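Local coordinates for glycosyl hydrolase family 2, TIM barrel domain protein (Faecalibacterium prausnitzii A2-165, PDB 6ED2) that probably hydrolyses beta-glucuronides, as a gut bacterial beta-glucuronidase of glycosyl hydrolase family 2, at residues A[121-130]-A[140-149]; A[535-543]-A[593-603]. One frame throughout, in Å; residues are numbered along the deposited sequence.

Overall arrangement
The two contacts belong to different domains and lie on opposite sides of the chain's centre, about 43 Å apart between their centres and about 26 Å between nearest atoms. Contact 1 (121-130 with 140-149) is structural packing inside the sugar-binding domain, away from the known metal site at T239 and E241 and from the other subunits. Contact 2 (535-543 with 593-603) joins two loops of the TIM barrel by charges and hydrogen bonds, and residues of two neighbouring subunits reach it. It holds a formate, with a magnesium ion about 6 Å from the side chain of N597, and probably lies where the active site receives the sugar's carboxylate.

Contact 1: A[121-130]-A[140-149]; sequences ARVFVNGVEV and FDATVTNIVR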
loop_
_atom_site.group_PDB
_atom_site.type_symbol
_atom_site.label_atom_id
_atom_site.label_comp_id
_atom_site.label_asym_id
_atom_site.label_seq_id
_atom_site.Cartn_x
_atom_site.Cartn_y
_atom_site.Cartn_z
ATOM N N ALA A 121 12.599 -38.556 4.107
ATOM C CA ALA A 121 13.442 -38.541 5.298
ATOM C C ALA A 121 14.117 -39.891 5.516
ATOM O O ALA A 121 13.535 -40.949 5.252
ATOM C CB ALA A 121 12.619 -38.162 6.537
ATOM N N ARG A 122 15.354 -39.831 5.997
ATOM C CA ARG A 122 16.061 -40.961 6.590
ATOM C C ARG A 122 16.425 -40.568 8.015
ATOM O O ARG A 122 17.099 -39.554 8.231
ATOM C CB ARG A 122 17.312 -41.327 5.784
ATOM C CG ARG A 122 16.997 -41.768 4.355
ATOM C CD ARG A 122 18.237 -41.948 3.521
ATOM N NE ARG A 122 19.138 -42.950 4.085
ATOM C CZ ARG A 122 20.376 -43.142 3.639
ATOM N NH1 ARG A 122 20.837 -42.400 2.631
ATOM N NH2 ARG A 122 21.152 -44.066 4.192
ATOM N N VAL A 123 15.967 -41.354 8.981
ATOM C CA VAL A 123 16.117 -41.031 10.392
ATOM C C VAL A 123 17.191 -41.925 11.001
ATOM O O VAL A 123 17.166 -43.150 10.830
ATOM C CB VAL A 123 14.780 -41.177 11.133
ATOM C CG1 VAL A 123 14.954 -40.932 12.632
ATOM C CG2 VAL A 123 13.764 -40.219 10.528
ATOM N N PHE A 124 18.129 -41.305 11.710
ATOM C CA PHE A 124 19.177 -41.995 12.443
ATOM C C PHE A 124 19.060 -41.650 13.921
ATOM O O PHE A 124 18.808 -40.495 14.283
ATOM C CB PHE A 124 20.566 -41.602 11.933
ATOM C CG PHE A 124 20.749 -41.804 10.458
ATOM C CD1 PHE A 124 21.416 -42.918 9.979
ATOM C CD2 PHE A 124 20.257 -40.875 9.542
ATOM C CE1 PHE A 124 21.587 -43.108 8.613
ATOM C CE2 PHE A 124 20.419 -41.069 8.176
ATOM C CZ PHE A 124 21.084 -42.187 7.717
ATOM N N VAL A 125 19.226 -42.657 14.771
ATOM C CA VAL A 125 19.351 -42.459 16.204
ATOM C C VAL A 125 20.693 -43.046 16.635
ATOM O O VAL A 125 20.993 -44.211 16.343
ATOM C CB VAL A 125 18.173 -43.077 16.966
ATOM C CG1 VAL A 125 18.468 -43.164 18.458
ATOM C CG2 VAL A 125 16.936 -42.234 16.726
ATOM N N ASN A 126 21.518 -42.223 17.282
ATOM C CA ASN A 126 22.884 -42.608 17.648
ATOM C C ASN A 126 23.622 -43.205 16.459
ATOM O O ASN A 126 24.304 -44.221 16.575
ATOM C CB ASN A 126 22.886 -43.579 18.828
ATOM C CG ASN A 126 22.193 -43.000 20.046
ATOM O OD1 ASN A 126 22.306 -41.795 20.320
ATOM N ND2 ASN A 126 21.442 -43.837 20.765
ATOM N N GLY A 127 23.463 -42.583 15.297
ATOM C CA GLY A 127 24.187 -43.001 14.122
ATOM C C GLY A 127 23.610 -44.179 13.359
ATOM O O GLY A 127 24.136 -44.501 12.291
ATOM N N VAL A 128 22.553 -44.838 13.839
ATOM C CA VAL A 128 22.012 -46.001 13.146
ATOM C C VAL A 128 20.659 -45.651 12.527
ATOM O O VAL A 128 19.789 -45.061 13.187
ATOM C CB VAL A 128 21.937 -47.247 14.059
ATOM C CG1 VAL A 128 22.791 -47.087 15.316
ATOM C CG2 VAL A 128 20.525 -47.640 14.399
ATOM N N GLU A 129 20.497 -46.013 11.245
ATOM C CA GLU A 129 19.283 -45.720 10.487
ATOM C C GLU A 129 18.121 -46.555 10.999
ATOM O O GLU A 129 18.236 -47.774 11.124
ATOM C CB GLU A 129 19.517 -45.988 8.997
ATOM C CG GLU A 129 18.444 -45.401 8.070
ATOM C CD GLU A 129 18.922 -45.240 6.624
ATOM O OE1 GLU A 129 20.107 -45.526 6.339
ATOM O OE2 GLU A 129 18.113 -44.815 5.772
ATOM N N VAL A 130 16.994 -45.898 11.289
ATOM C CA VAL A 130 15.872 -46.546 11.964
ATOM C C VAL A 130 14.549 -46.318 11.237
ATOM O O VAL A 130 13.523 -46.900 11.614
ATOM C CB VAL A 130 15.738 -46.058 13.425
ATOM C CG1 VAL A 130 16.852 -46.617 14.296
ATOM C CG2 VAL A 130 15.688 -44.538 13.483
ATOM N N PHE A 140 4.848 -40.523 10.131
ATOM C CA PHE A 140 5.500 -41.815 10.219
ATOM C C PHE A 140 6.227 -41.939 11.554
ATOM O O PHE A 140 6.593 -40.940 12.184
ATOM C CB PHE A 140 6.459 -42.023 9.053
ATOM C CG PHE A 140 7.606 -41.069 9.034
ATOM C CD1 PHE A 140 8.848 -41.456 9.513
ATOM C CD2 PHE A 140 7.452 -39.784 8.519
ATOM C CE1 PHE A 140 9.933 -40.575 9.475
ATOM C CE2 PHE A 140 8.513 -38.905 8.478
ATOM C CZ PHE A 140 9.761 -39.300 8.957
ATOM N N ASP A 141 6.446 -43.188 11.967
ATOM C CA ASP A 141 7.071 -43.525 13.238
ATOM C C ASP A 141 8.416 -44.217 13.030
ATOM O O ASP A 141 8.663 -44.854 11.999
ATOM C CB ASP A 141 6.158 -44.438 14.064
ATOM C CG ASP A 141 4.910 -43.725 14.582
ATOM O OD1 ASP A 141 4.983 -42.511 14.898
ATOM O OD2 ASP A 141 3.844 -44.383 14.678
ATOM N N ALA A 142 9.287 -44.093 14.030
ATOM C CA ALA A 142 10.554 -44.814 14.075
ATOM C C ALA A 142 10.683 -45.475 15.438
ATOM O O ALA A 142 10.708 -44.781 16.464
ATOM C CB ALA A 142 11.741 -43.885 13.824
ATOM N N THR A 143 10.756 -46.806 15.450
ATOM C CA THR A 143 10.897 -47.550 16.695
ATOM C C THR A 143 12.366 -47.600 17.080
ATOM O O THR A 143 13.209 -48.000 16.272
ATOM C CB THR A 143 10.327 -48.959 16.552
ATOM O OG1 THR A 143 8.895 -48.897 16.598
ATOM C CG2 THR A 143 10.810 -49.863 17.689
ATOM N N VAL A 144 12.690 -47.154 18.300
ATOM C CA VAL A 144 14.108 -47.044 18.647
ATOM C C VAL A 144 14.378 -47.749 19.972
ATOM O O VAL A 144 15.387 -47.485 20.640
ATOM C CB VAL A 144 14.551 -45.569 18.685
ATOM C CG1 VAL A 144 14.334 -44.919 17.327
ATOM C CG2 VAL A 144 13.805 -44.819 19.757
ATOM N N THR A 145 13.484 -48.678 20.328
ATOM C CA THR A 145 13.546 -49.383 21.605
ATOM C C THR A 145 14.920 -49.979 21.882
ATOM O O THR A 145 15.449 -49.850 22.991
ATOM C CB THR A 145 12.491 -50.477 21.625
ATOM O OG1 THR A 145 11.214 -49.877 21.424
ATOM C CG2 THR A 145 12.520 -51.233 22.956
ATOM N N ASN A 146 15.508 -50.650 20.896
ATOM C CA ASN A 146 16.780 -51.329 21.101
ATOM C C ASN A 146 17.966 -50.525 20.624
ATOM O O ASN A 146 19.068 -51.067 20.565
ATOM C CB ASN A 146 16.784 -52.689 20.406
ATOM C CG ASN A 146 15.680 -53.580 20.902
ATOM O OD1 ASN A 146 14.928 -54.144 20.113
ATOM N ND2 ASN A 146 15.550 -53.687 22.223
ATOM N N ILE A 147 17.770 -49.253 20.275
ATOM C CA ILE A 147 18.863 -48.410 19.825
ATOM C C ILE A 147 19.242 -47.344 20.854
ATOM O O ILE A 147 20.395 -46.900 20.873
ATOM C CB ILE A 147 18.503 -47.759 18.470
ATOM C CG1 ILE A 147 18.039 -48.827 17.478
ATOM C CG2 ILE A 147 19.680 -47.012 17.904
ATOM C CD1 ILE A 147 19.119 -49.844 17.147
ATOM N N VAL A 148 18.315 -46.920 21.699
ATOM C CA VAL A 148 18.568 -45.821 22.623
ATOM C C VAL A 148 19.375 -46.312 23.818
ATOM O O VAL A 148 19.326 -47.489 24.197
ATOM C CB VAL A 148 17.244 -45.181 23.084
ATOM C CG1 VAL A 148 16.594 -44.422 21.934
ATOM C CG2 VAL A 148 16.313 -46.249 23.643
ATOM N N ARG A 149 20.125 -45.393 24.420
ATOM C CA ARG A 149 20.714 -45.617 25.733
ATOM C C ARG A 149 19.762 -45.057 26.782
ATOM O O ARG A 149 19.295 -43.919 26.656
ATOM C CB ARG A 149 22.086 -44.951 25.849
ATOM C CG ARG A 149 23.018 -45.175 24.674
ATOM C CD ARG A 149 23.745 -43.876 24.339
ATOM N NE ARG A 149 24.602 -43.985 23.157
ATOM C CZ ARG A 149 24.988 -42.941 22.422
ATOM N NH1 ARG A 149 25.777 -43.124 21.358
ATOM N NH2 ARG A 149 24.576 -41.710 22.746
#
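V125 and V144 meet at the apolar centre, their side chains crossing at about a right angle with V125 CG2 3.8 Å from V144 CG1. The same V144 methyl also touches V130 CG2, which in turn rests on the CB of A142, small enough to admit it. With chi1 at 166°, CG1 of V125 lies opposite the backbone N, which carries this branch to I147 and to V148 CG1, 4.1 Å away. Valine suits the strand and serves both sides with its two methyls. Toward one end, F140 turns its ring edge to V123, CE1 lying 4.0 Å from V123 CG2, and touches A121 CB with CZ; the ring also stacks on H133. Toward the other end, I147 CG2 meets V128 CG2 at 3.7 Å.

At the polar edge, N126 ND2 donates to I147 O (3.2 Å) from well above the carbonyl plane. The amide's main anchor is the neighbouring strand: ND2 also donates to N154 OD1, and OD1 accepts from K155 N. The amide stacks on the R149 guanidinium, the planes 19° apart, OD1 over one face. Replacing N126 by alanine removes the donor to I147 O and would probably leave N154 OD1 and K155 N without this mate and R149 without its stacking partner. Asn-Gly suits the type I' turn from V125 to V128: asparagine tolerates left-handed phi, and G127 has no CB to press on the preceding carbonyl oxygen. The hairpin of strands 120-125 and 128-134 thus packs on strand 140-143 and the loop after it across the beta-sandwich interior, the jelly-roll-like fold of family 2 sugar-binding domains.

Contact 2: A[535-543]-A[593-603]; sequences EYGTDNLSG and RVDGNKKGIFT. With FMT (formic acid), chain G.
D539, through K598 N and K599 NZ, ties together two loops at the C-terminal end of the TIM barrel strands, those following strands 531-535 and 574-580. N597 and K599 match the Asn-x-Lys motif by which beta-glucuronidases recognise the substrate's carboxylate, and the bound formate, probably from the crystallisation liquor, is consistent with that role.

Charges come first. D539 divides its carboxylate: OD2 receives K599 NZ on its syn side at 2.8 Å, while OD1 takes the backbone N of K598 on its anti side, also at 2.8 Å. R593 adds a long, purely electrostatic pairing with OD2, bridged by a water; its NH2 has D189 as a firmer partner. Aspartate suits the place, being short enough to serve a backbone N-H and a lysine together. K599 runs extended past G537, whose backbone angles would jam a CB against the carbonyl oxygen of Y536, then bends at its last torsion (chi4 62°). This turns NZ between D539 and the formate, where Y501 OH is a further partner of NZ.

Among the neutral hydrogen bonds, N540 N donates to K598 O at 2.9 Å, nearly straight at 166°. N597 folds its own loop as an Asx turn, OD1 accepting from K599 N at 2.9 Å, which leaves ND2 to face the ligand. Another water links N540 ND2 to G600 O.

The apolar part is carried by L541, whose CD2 lies against the methylenes of K598 (CG at 3.8 Å) and near V594 CG1. That lysine chain bends back so that NZ donates to V594 O. L541 also packs on L541 of a neighbouring subunit.

On the formate, O1 is gripped twice, by K599 NZ at 2.8 Å and by N597 ND2 at 3.0 Å.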
loop_
_atom_site.group_PDB
_atom_site.type_symbol
_atom_site.label_atom_id
_atom_site.label_comp_id
_atom_site.label_asym_id
_atom_site.label_seq_id
_atom_site.Cartn_x
_atom_site.Cartn_y
_atom_site.Cartn_z
ATOM N N GLU A 535 -12.308 -24.220 -7.023
ATOM C CA GLU A 535 -11.497 -23.022 -7.210
ATOM C C GLU A 535 -12.218 -22.061 -8.135
ATOM O O GLU A 535 -12.927 -22.475 -9.060
ATOM C CB GLU A 535 -10.109 -23.311 -7.799
ATOM C CG GLU A 535 -9.242 -24.128 -6.884
ATOM C CD GLU A 535 -7.831 -24.216 -7.342
ATOM O OE1 GLU A 535 -7.415 -23.348 -8.149
ATOM O OE2 GLU A 535 -7.138 -25.149 -6.875
ATOM N N TYR A 536 -11.992 -20.775 -7.880
ATOM C CA TYR A 536 -12.394 -19.619 -8.668
ATOM C C TYR A 536 -11.973 -18.379 -7.882
ATOM O O TYR A 536 -11.791 -18.434 -6.658
ATOM C CB TYR A 536 -13.895 -19.612 -8.966
ATOM C CG TYR A 536 -14.828 -19.425 -7.777
ATOM C CD1 TYR A 536 -15.488 -18.211 -7.581
ATOM C CD2 TYR A 536 -15.074 -20.453 -6.878
ATOM C CE1 TYR A 536 -16.353 -18.024 -6.522
ATOM C CE2 TYR A 536 -15.960 -20.285 -5.815
ATOM C CZ TYR A 536 -16.597 -19.066 -5.643
ATOM O OH TYR A 536 -17.479 -18.870 -4.592
ATOM N N GLY A 537 -11.764 -17.280 -8.606
ATOM C CA GLY A 537 -11.297 -16.054 -7.990
ATOM C C GLY A 537 -10.354 -15.248 -8.866
ATOM O O GLY A 537 -10.011 -15.661 -9.981
ATOM N N THR A 538 -9.932 -14.081 -8.382
ATOM C CA THR A 538 -9.016 -13.233 -9.125
ATOM C C THR A 538 -7.970 -12.709 -8.160
ATOM O O THR A 538 -8.244 -12.499 -6.974
ATOM C CB THR A 538 -9.706 -12.026 -9.812
ATOM O OG1 THR A 538 -10.098 -11.050 -8.832
ATOM C CG2 THR A 538 -10.910 -12.453 -10.626
ATOM N N ASP A 539 -6.769 -12.500 -8.680
ATOM C CA ASP A 539 -5.758 -11.827 -7.896
ATOM C C ASP A 539 -6.208 -10.388 -7.688
ATOM O O ASP A 539 -6.655 -9.723 -8.630
ATOM C CB ASP A 539 -4.405 -11.877 -8.607
ATOM C CG ASP A 539 -3.792 -13.262 -8.609
ATOM O OD1 ASP A 539 -2.931 -13.553 -7.752
ATOM O OD2 ASP A 539 -4.158 -14.065 -9.485
ATOM N N ASN A 540 -6.123 -9.913 -6.454
ATOM C CA ASN A 540 -6.405 -8.507 -6.199
ATOM C C ASN A 540 -5.656 -8.103 -4.940
ATOM O O ASN A 540 -5.668 -8.840 -3.947
ATOM C CB ASN A 540 -7.921 -8.255 -6.081
ATOM C CG ASN A 540 -8.555 -8.961 -4.886
ATOM O OD1 ASN A 540 -8.849 -8.330 -3.864
ATOM N ND2 ASN A 540 -8.782 -10.266 -5.012
ATOM N N LEU A 541 -4.963 -6.967 -5.008
ATOM C CA LEU A 541 -4.214 -6.448 -3.869
ATOM C C LEU A 541 -5.119 -5.673 -2.929
ATOM O O LEU A 541 -5.968 -4.889 -3.368
ATOM C CB LEU A 541 -3.089 -5.526 -4.334
ATOM C CG LEU A 541 -2.118 -6.146 -5.332
ATOM C CD1 LEU A 541 -1.196 -5.068 -5.870
ATOM C CD2 LEU A 541 -1.343 -7.256 -4.650
ATOM N N SER A 542 -4.921 -5.887 -1.632
ATOM C CA SER A 542 -5.552 -5.055 -0.616
ATOM C C SER A 542 -5.306 -3.581 -0.935
ATOM O O SER A 542 -4.160 -3.160 -1.137
ATOM C CB SER A 542 -4.983 -5.430 0.761
ATOM O OG SER A 542 -5.933 -5.239 1.797
ATOM N N GLY A 543 -6.387 -2.814 -1.059
ATOM C CA GLY A 543 -6.294 -1.388 -1.284
ATOM C C GLY A 543 -6.285 -0.937 -2.726
ATOM O O GLY A 543 -6.327 0.281 -2.980
ATOM N N ARG A 593 3.043 -13.479 -10.578
ATOM C CA ARG A 593 2.848 -13.678 -9.146
ATOM C C ARG A 593 3.456 -12.485 -8.407
ATOM O O ARG A 593 4.682 -12.360 -8.288
ATOM C CB ARG A 593 3.456 -15.013 -8.717
ATOM C CG ARG A 593 2.646 -16.224 -9.204
ATOM C CD ARG A 593 1.292 -16.295 -8.477
ATOM N NE ARG A 593 0.410 -17.355 -8.983
ATOM C CZ ARG A 593 -0.603 -17.138 -9.818
ATOM N NH1 ARG A 593 -0.849 -15.895 -10.247
ATOM N NH2 ARG A 593 -1.370 -18.149 -10.230
ATOM N N VAL A 594 2.590 -11.602 -7.916
ATOM C CA VAL A 594 3.023 -10.408 -7.201
ATOM C C VAL A 594 3.314 -10.793 -5.756
ATOM O O VAL A 594 2.443 -10.676 -4.883
ATOM C CB VAL A 594 1.956 -9.305 -7.308
ATOM C CG1 VAL A 594 2.393 -8.049 -6.562
ATOM C CG2 VAL A 594 1.680 -8.984 -8.787
ATOM N N ASP A 595 4.537 -11.270 -5.504
ATOM C CA ASP A 595 4.924 -11.868 -4.221
ATOM C C ASP A 595 3.913 -12.944 -3.801
ATOM O O ASP A 595 3.156 -12.803 -2.838
ATOM C CB ASP A 595 5.069 -10.796 -3.133
ATOM C CG ASP A 595 5.656 -11.354 -1.827
ATOM O OD1 ASP A 595 6.192 -12.497 -1.840
ATOM O OD2 ASP A 595 5.582 -10.649 -0.789
ATOM N N GLY A 596 3.905 -14.018 -4.568
ATOM C CA GLY A 596 2.981 -15.096 -4.297
ATOM C C GLY A 596 1.627 -14.854 -4.936
ATOM O O GLY A 596 1.440 -13.992 -5.807
ATOM N N ASN A 597 0.663 -15.643 -4.476
ATOM C CA ASN A 597 -0.675 -15.676 -5.043
ATOM C C ASN A 597 -1.546 -14.697 -4.276
ATOM O O ASN A 597 -1.539 -14.705 -3.044
ATOM C CB ASN A 597 -1.242 -17.096 -4.945
ATOM C CG ASN A 597 -2.584 -17.263 -5.662
ATOM O OD1 ASN A 597 -3.567 -16.592 -5.338
ATOM N ND2 ASN A 597 -2.634 -18.191 -6.614
ATOM N N LYS A 598 -2.301 -13.867 -4.998
ATOM C CA LYS A 598 -3.055 -12.781 -4.379
ATOM C C LYS A 598 -4.562 -12.955 -4.559
ATOM O O LYS A 598 -5.313 -11.976 -4.593
ATOM C CB LYS A 598 -2.591 -11.431 -4.924
ATOM C CG LYS A 598 -1.209 -11.031 -4.398
ATOM C CD LYS A 598 -1.241 -10.901 -2.873
ATOM C CE LYS A 598 -0.043 -10.127 -2.313
ATOM N NZ LYS A 598 1.223 -10.913 -2.327
ATOM N N LYS A 599 -5.023 -14.196 -4.666
ATOM C CA LYS A 599 -6.448 -14.478 -4.714
ATOM C C LYS A 599 -7.048 -14.660 -3.316
ATOM O O LYS A 599 -8.211 -15.059 -3.197
ATOM C CB LYS A 599 -6.704 -15.710 -5.591
ATOM C CG LYS A 599 -6.187 -15.568 -7.043
ATOM C CD LYS A 599 -6.930 -16.532 -7.993
ATOM C CE LYS A 599 -6.500 -16.386 -9.470
ATOM N NZ LYS A 599 -5.057 -16.681 -9.756
ATOM N N GLY A 600 -6.286 -14.358 -2.265
ATOM C CA GLY A 600 -6.806 -14.529 -0.920
ATOM C C GLY A 600 -8.083 -13.732 -0.706
ATOM O O GLY A 600 -8.237 -12.613 -1.202
ATOM N N ILE A 601 -9.026 -14.342 0.011
ATOM C CA ILE A 601 -10.144 -13.577 0.548
ATOM C C ILE A 601 -9.681 -12.763 1.762
ATOM O O ILE A 601 -10.214 -11.672 2.035
ATOM C CB ILE A 601 -11.302 -14.533 0.888
ATOM C CG1 ILE A 601 -11.762 -15.281 -0.375
ATOM C CG2 ILE A 601 -12.483 -13.776 1.513
ATOM C CD1 ILE A 601 -12.044 -14.348 -1.581
ATOM N N PHE A 602 -8.687 -13.273 2.494
ATOM C CA PHE A 602 -7.967 -12.548 3.529
ATOM C C PHE A 602 -6.523 -12.369 3.097
ATOM O O PHE A 602 -6.015 -13.120 2.253
ATOM C CB PHE A 602 -8.030 -13.288 4.869
ATOM C CG PHE A 602 -9.434 -13.554 5.333
ATOM C CD1 PHE A 602 -10.086 -12.646 6.165
ATOM C CD2 PHE A 602 -10.108 -14.695 4.920
ATOM C CE1 PHE A 602 -11.373 -12.866 6.583
ATOM C CE2 PHE A 602 -11.411 -14.933 5.330
ATOM C CZ PHE A 602 -12.052 -14.015 6.160
ATOM N N THR A 603 -5.867 -11.350 3.670
ATOM C CA THR A 603 -4.434 -11.205 3.468
ATOM C C THR A 603 -3.696 -12.359 4.154
ATOM O O THR A 603 -4.250 -13.089 4.975
ATOM C CB THR A 603 -3.928 -9.881 4.045
ATOM O OG1 THR A 603 -4.074 -9.922 5.471
ATOM C CG2 THR A 603 -4.700 -8.678 3.480
HETATM C C FMT G . -4.714 -19.890 -9.373
HETATM O O1 FMT G . -4.828 -19.146 -8.401
HETATM O O2 FMT G . -3.620 -20.239 -9.823
HETATM O O HOH W 1 -0.182 -12.675 -7.496
HETATM O O HOH W 2 -3.077 -14.762 -11.891
HETATM O O HOH W 3 -10.273 -11.200 -2.550
#